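Local coordinates for protein probable acetyltransferase (Agrobacterium tumefaciens, PDB 2GE3) that probably transfers an acetyl group from acetyl coenzyme A to an unidentified acceptor, as a member of the GNAT acetyltransferase family, at residues L124-D129 against L162-I167. Numbering follows the deposited sequence.
Sequences LSVHAD and LNMAII. With ACO (acetyl coenzyme *a), chain E.
L124 carries its CG between the backbone N and the carbonyl carbon (chi1 63°), which lets CD1 lean over the neighbouring strand and rest 3.6 Å from CB of M164. The selenomethionine M164 has CG beside its own N (chi1 -57°) and runs on extended to SE, which lies 4.1 Å from both L124 CD1 and V126 CG1; the bend comes only at the CG-SE bond and turns CE. V126 sets CG1 across against CB of L162, while its other methyl, CG2, approaches the acetyl oxygen O of acetyl coenzyme A at 3.5 Å. Further along, CB of A128 meets L162 CD2.

The backbones of the two strands form an antiparallel ladder. L124 and M164 form one hydrogen-bonded pair, V126 and L162 the next. The second is the straighter: L162 N reaches V126 O at 2.7 Å with an N-H...O angle of 173°, and both its bonds lie in the carbonyl planes, whereas the donors of the first pair stand out of the carbonyl plane. Between them S125 and N163 make a non-hydrogen-bonded pair, with S125 OG 2.9 Å from N163 OD1 on the face turned away from the leucines. A water donates to both N163 OD1 (2.7 Å) and L124 O, tying that amide oxygen to the opposite backbone.

S125 and V126 belong to the acetyl coenzyme A pocket, and the approach of V126 CG2 to the acetyl oxygen is consistent with this part of the GNAT sheet lining the acetyl-transfer site. On the apolar face, helix 131-140 covers the ladder, Y137 packing on L124, A133 on V126, and I134 on both V126 and L162; F142 touches L124 and M164. Strand 143-153 continues the sheet beyond strand 158-167, through backbone bonds of N163 to E145 and G146 and of A165 to A143.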
# COMPACT_ATOMS: atom_id res chain seq x y z
N LEU A 124 3.56 3.52 8.21
CA LEU A 124 3.28 4.87 7.71
C LEU A 124 4.27 5.23 6.64
O LEU A 124 5.38 4.65 6.52
CB LEU A 124 3.22 5.91 8.86
CG LEU A 124 4.39 6.26 9.74
CD1 LEU A 124 5.51 7.11 8.94
CD2 LEU A 124 3.89 6.97 10.97
N SER A 125 3.84 6.13 5.79
CA SER A 125 4.70 6.76 4.79
C SER A 125 4.71 8.26 5.02
O SER A 125 3.66 8.79 5.27
CB SER A 125 4.11 6.49 3.42
OG SER A 125 4.57 5.16 3.09
N VAL A 126 5.85 8.92 4.96
CA VAL A 126 5.95 10.34 5.18
C VAL A 126 6.85 11.01 4.11
O VAL A 126 7.88 10.43 3.73
CB VAL A 126 6.43 10.62 6.65
CG1 VAL A 126 7.87 10.02 6.92
CG2 VAL A 126 6.38 12.03 6.98
N HIS A 127 6.48 12.21 3.66
CA HIS A 127 7.32 12.94 2.74
C HIS A 127 8.65 13.25 3.36
O HIS A 127 8.73 13.69 4.52
CB HIS A 127 6.63 14.23 2.19
CG HIS A 127 5.34 14.01 1.48
ND1 HIS A 127 4.51 15.04 1.11
CD2 HIS A 127 4.72 12.88 1.06
CE1 HIS A 127 3.41 14.56 0.55
NE2 HIS A 127 3.50 13.25 0.54
N ALA A 128 9.72 13.06 2.58
CA ALA A 128 11.10 13.18 3.11
C ALA A 128 11.39 14.59 3.62
O ALA A 128 12.28 14.81 4.48
CB ALA A 128 12.20 12.71 2.12
N ASP A 129 10.65 15.54 3.08
CA ASP A 129 10.80 16.92 3.48
C ASP A 129 9.80 17.37 4.60
O ASP A 129 9.87 18.50 5.06
CB ASP A 129 10.78 17.82 2.24
CG ASP A 129 9.41 17.83 1.51
OD1 ASP A 129 8.47 17.08 1.91
OD2 ASP A 129 9.26 18.62 0.51
N LEU A 162 9.48 8.44 2.94
CA LEU A 162 10.16 7.56 3.90
C LEU A 162 9.17 6.65 4.47
O LEU A 162 8.08 7.07 4.92
CB LEU A 162 10.76 8.35 5.07
CG LEU A 162 11.75 9.47 4.68
CD1 LEU A 162 12.38 10.17 5.89
CD2 LEU A 162 12.85 9.03 3.66
N ASN A 163 9.55 5.39 4.52
CA ASN A 163 8.68 4.38 5.18
C ASN A 163 9.15 4.14 6.56
O ASN A 163 10.33 3.99 6.77
CB ASN A 163 8.75 3.03 4.44
CG ASN A 163 8.13 3.15 3.10
OD1 ASN A 163 7.01 3.55 3.05
ND2 ASN A 163 8.88 2.93 2.01
N MSE A 164 8.23 4.03 7.48
CA MSE A 164 8.60 3.90 8.89
C MSE A 164 7.59 2.92 9.46
O MSE A 164 6.52 2.79 8.91
CB MSE A 164 8.53 5.24 9.59
CG MSE A 164 9.46 6.37 8.89
SE MSE A 164 9.33 7.92 10.13
CE MSE A 164 10.52 7.18 11.63
N ALA A 165 7.95 2.26 10.55
CA ALA A 165 7.06 1.32 11.20
C ALA A 165 7.37 1.15 12.71
O ALA A 165 8.52 1.37 13.18
CB ALA A 165 7.07 -0.02 10.48
N ILE A 166 6.34 0.77 13.44
CA ILE A 166 6.51 0.38 14.84
C ILE A 166 6.00 -1.03 15.04
O ILE A 166 5.02 -1.42 14.44
CB ILE A 166 5.83 1.42 15.82
CG1 ILE A 166 6.45 1.42 17.22
CG2 ILE A 166 4.29 1.29 15.77
CD1 ILE A 166 6.09 2.78 18.05
N ILE A 167 6.69 -1.82 15.88
CA ILE A 167 6.25 -3.19 16.17
C ILE A 167 5.96 -3.25 17.68
O ILE A 167 6.81 -2.82 18.49
CB ILE A 167 7.21 -4.31 15.66
CG1 ILE A 167 7.02 -4.58 14.16
CG2 ILE A 167 6.98 -5.69 16.40
CD1 ILE A 167 8.22 -4.50 13.56
N1A ACO E . 11.89 20.25 12.13
C2A ACO E . 12.31 19.37 13.04
N3A ACO E . 11.56 19.11 14.13
C4A ACO E . 10.39 19.76 14.34
C5A ACO E . 9.88 20.70 13.39
C6A ACO E . 10.72 20.94 12.22
N6A ACO E . 10.22 21.84 11.27
N7A ACO E . 8.70 21.24 13.89
C8A ACO E . 8.42 20.65 15.05
N9A ACO E . 9.45 19.80 15.32
C1B ACO E . 9.49 18.95 16.48
C2B ACO E . 9.02 19.56 17.79
O2B ACO E . 10.21 20.09 18.42
C3B ACO E . 8.48 18.26 18.41
O3B ACO E . 9.59 17.43 18.77
P3B ACO E . 10.37 17.43 20.22
O7A ACO E . 11.14 18.72 20.46
O8A ACO E . 11.31 16.27 19.89
O9A ACO E . 9.27 17.39 21.23
C4B ACO E . 7.82 17.48 17.26
O4B ACO E . 8.57 17.88 16.12
C5B ACO E . 6.34 17.90 17.05
O5B ACO E . 5.57 17.30 18.07
P1A ACO E . 4.07 17.60 18.34
O1A ACO E . 3.64 16.42 19.12
O2A ACO E . 4.20 19.02 18.86
O3A ACO E . 3.49 17.55 16.83
P2A ACO E . 2.17 18.14 16.22
O4A ACO E . 1.05 18.45 17.15
O5A ACO E . 2.67 19.27 15.36
O6A ACO E . 1.69 16.87 15.28
CBP ACO E . 1.83 16.48 12.87
CCP ACO E . 2.56 16.43 14.22
CDP ACO E . 2.89 16.16 11.77
CEP ACO E . 0.67 15.49 12.83
CAP ACO E . 1.13 17.87 12.60
OAP ACO E . 2.15 18.83 12.66
C9P ACO E . 0.40 18.10 11.31
O9P ACO E . -0.80 17.82 11.23
N8P ACO E . 1.06 18.62 10.26
C7P ACO E . 0.37 18.73 8.96
C6P ACO E . -0.14 17.41 8.41
C5P ACO E . 0.80 16.23 8.43
O5P ACO E . 2.01 16.32 8.22
N4P ACO E . 0.23 15.03 8.63
C3P ACO E . 1.02 13.88 8.99
C2P ACO E . 1.88 13.48 7.82
S1P ACO E . 0.86 12.84 6.51
C ACO E . 2.23 11.90 6.31
O ACO E . 2.94 11.75 7.27
CH3 ACO E . 2.38 11.25 4.96
O HOH W 1 4.96 2.46 4.49